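DNA mismatch repair protein PMS1 (PDB 3H4L) binds ATP, and probably hydrolyses it, through its N-terminal GHKL-type ATPase domain in yeast DNA mismatch repair. Local coordinates at residues T28-K31 / E32-N36. Numbering follows the deposited sequence.
Sequences TAVK and ELVDN. With MG (magnesium ion), chain F; ANP (phosphoaminophosphonic acid-adenylate ester), chain E.
Val30 and Val34, one turn apart on helix 26-39, meet methyl to methyl, CG1 of the first lying 4.0 Å from CG2 of the second, on the inward side of the helix that carries the magnesium-binding asparagine of the GHKL ATPase fold. Four successive i to i+4 backbone bonds join 28-31 to 32-35, the straightest, nearly linear, running from Val34 N to Val30 O, and Asn36 N continues the ladder to Glu32 O. The valines pack against helix 167-184, where Tyr181 also hydrogen-bonds Asp35 OD1, and Val30 reaches Ile57 of strand 56-61, as Leu33 reaches Cys59.

A second face, with Glu32 and Asn36, looks to the nucleotide. The Glu32 chain leaves with CG beside its own backbone N (chi1 -60°), its CG passing 3.2 Å from Thr28 O, and a bend at chi2 (-66°) brings the carboxylate to the phosphate side. OE1 of Glu32 remains 4.0 Å from the ATP analogue's O1G; a magnesium-bound water links Glu32 to the metal, donating both to OE1 at 3.0 Å and to the backbone O of the same residue, so backbone and side chain orient it together.

A turn beyond Glu32, Asn36 divides its amide between metal and ligand. The magnesium has six oxygen ligands: Asn36 OD1 at 2.2 Å, one oxygen from each of the three phosphates, the water held by Glu32 and another that donates to O2G. Asn36 ND2 donates to the alpha-phosphate oxygen O1A at 2.8 Å, a bent bond of 142° to an oxygen that is itself a magnesium ligand.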
loop_
_atom_site.group_PDB
_atom_site.type_symbol
_atom_site.label_atom_id
_atom_site.label_comp_id
_atom_site.label_asym_id
_atom_site.label_seq_id
_atom_site.Cartn_x
_atom_site.Cartn_y
_atom_site.Cartn_z
ATOM N N THR B 28 13.561 12.762 -1.273
ATOM C CA THR B 28 14.981 12.882 -1.588
ATOM C C THR B 28 15.715 11.721 -0.931
ATOM O O THR B 28 16.582 11.092 -1.540
ATOM C CB THR B 28 15.556 14.211 -1.050
ATOM O OG1 THR B 28 14.827 15.301 -1.622
ATOM C CG2 THR B 28 17.027 14.361 -1.404
ATOM N N ALA B 29 15.363 11.430 0.317
ATOM C CA ALA B 29 16.006 10.333 1.020
ATOM C C ALA B 29 15.829 9.047 0.219
ATOM O O ALA B 29 16.787 8.311 0.010
ATOM C CB ALA B 29 15.410 10.178 2.420
ATOM N N VAL B 30 14.608 8.792 -0.242
ATOM C CA VAL B 30 14.318 7.596 -1.029
ATOM C C VAL B 30 15.136 7.561 -2.311
ATOM O O VAL B 30 15.675 6.514 -2.684
ATOM C CB VAL B 30 12.831 7.522 -1.409
ATOM C CG1 VAL B 30 12.573 6.291 -2.271
ATOM C CG2 VAL B 30 11.975 7.490 -0.146
ATOM N N LYS B 31 15.214 8.700 -2.995
ATOM C CA LYS B 31 15.994 8.769 -4.222
ATOM C C LYS B 31 17.399 8.259 -3.943
ATOM O O LYS B 31 17.907 7.399 -4.664
ATOM C CB LYS B 31 16.121 10.199 -4.718
ATOM C CG LYS B 31 15.047 10.695 -5.637
ATOM C CD LYS B 31 15.479 12.059 -6.164
ATOM C CE LYS B 31 14.461 12.677 -7.099
ATOM N NZ LYS B 31 14.966 13.980 -7.633
ATOM N N GLU B 32 18.018 8.805 -2.896
ATOM C CA GLU B 32 19.383 8.454 -2.506
ATOM C C GLU B 32 19.577 6.966 -2.253
ATOM O O GLU B 32 20.601 6.384 -2.642
ATOM C CB GLU B 32 19.800 9.253 -1.269
ATOM C CG GLU B 32 19.780 10.776 -1.474
ATOM C CD GLU B 32 20.816 11.260 -2.480
ATOM O OE1 GLU B 32 21.431 10.424 -3.179
ATOM O OE2 GLU B 32 21.011 12.491 -2.578
ATOM N N LEU B 33 18.590 6.349 -1.611
ATOM C CA LEU B 33 18.658 4.924 -1.324
ATOM C C LEU B 33 18.494 4.050 -2.580
ATOM O O LEU B 33 19.263 3.103 -2.791
ATOM C CB LEU B 33 17.607 4.563 -0.276
ATOM C CG LEU B 33 17.860 5.296 1.042
ATOM C CD1 LEU B 33 16.731 5.001 2.014
ATOM C CD2 LEU B 33 19.222 4.879 1.615
ATOM N N VAL B 34 17.496 4.356 -3.402
ATOM C CA VAL B 34 17.281 3.597 -4.628
ATOM C C VAL B 34 18.545 3.692 -5.501
ATOM O O VAL B 34 19.095 2.664 -5.927
ATOM C CB VAL B 34 16.034 4.135 -5.404
ATOM C CG1 VAL B 34 15.926 3.477 -6.780
ATOM C CG2 VAL B 34 14.761 3.874 -4.584
ATOM N N ASP B 35 19.010 4.922 -5.744
ATOM C CA ASP B 35 20.210 5.167 -6.544
ATOM C C ASP B 35 21.375 4.317 -6.064
ATOM O O ASP B 35 22.082 3.700 -6.867
ATOM C CB ASP B 35 20.622 6.641 -6.480
ATOM C CG ASP B 35 19.865 7.501 -7.462
ATOM O OD1 ASP B 35 18.997 6.960 -8.167
ATOM O OD2 ASP B 35 20.138 8.721 -7.534
ATOM N N ASN B 36 21.587 4.285 -4.754
ATOM C CA ASN B 36 22.674 3.492 -4.235
ATOM C C ASN B 36 22.500 2.003 -4.532
ATOM O O ASN B 36 23.459 1.324 -4.898
ATOM C CB ASN B 36 22.838 3.741 -2.741
ATOM C CG ASN B 36 23.501 5.065 -2.464
ATOM O OD1 ASN B 36 24.141 5.636 -3.342
ATOM N ND2 ASN B 36 23.365 5.560 -1.242
HETATM MG MG MG F . 24.999 7.607 -3.539
HETATM P PG ANP E . 26.210 9.639 -5.087
HETATM O O1G ANP E . 25.121 9.311 -4.151
HETATM O O2G ANP E . 26.105 8.926 -6.337
HETATM O O3G ANP E . 26.395 11.108 -5.359
HETATM P PB ANP E . 27.734 7.816 -3.493
HETATM O O1B ANP E . 29.179 7.452 -3.458
HETATM O O2B ANP E . 26.813 6.757 -3.863
HETATM N N3B ANP E . 27.575 9.141 -4.380
HETATM P PA ANP E . 26.306 7.863 -0.957
HETATM O O1A ANP E . 25.042 7.740 -1.654
HETATM O O2A ANP E . 26.388 8.635 0.318
HETATM O O3A ANP E . 27.406 8.318 -2.022
HETATM O "O5'" ANP E . 26.777 6.444 -0.405
HETATM C "C5'" ANP E . 28.106 6.143 -0.605
HETATM C "C4'" ANP E . 28.840 4.904 -0.269
HETATM O "O4'" ANP E . 28.040 4.044 0.563
HETATM C "C3'" ANP E . 28.879 4.327 -1.643
HETATM O "O3'" ANP E . 29.972 4.888 -2.380
HETATM C "C2'" ANP E . 28.902 2.852 -1.371
HETATM O "O2'" ANP E . 30.260 2.471 -1.260
HETATM C "C1'" ANP E . 28.048 2.770 -0.063
HETATM N N9 ANP E . 26.609 2.391 -0.177
HETATM C C8 ANP E . 25.446 3.102 0.077
HETATM N N7 ANP E . 24.323 2.478 -0.119
HETATM C C5 ANP E . 24.747 1.234 -0.545
HETATM C C6 ANP E . 24.074 0.018 -0.949
HETATM N N6 ANP E . 22.750 -0.072 -0.954
HETATM N N1 ANP E . 24.806 -1.105 -1.338
HETATM C C2 ANP E . 26.183 -1.059 -1.346
HETATM N N3 ANP E . 26.913 0.034 -0.982
HETATM C C4 ANP E . 26.151 1.150 -0.604
HETATM O O HOH W 1 22.880 7.849 -3.393
HETATM O O HOH W 2 24.144 7.212 -5.490
#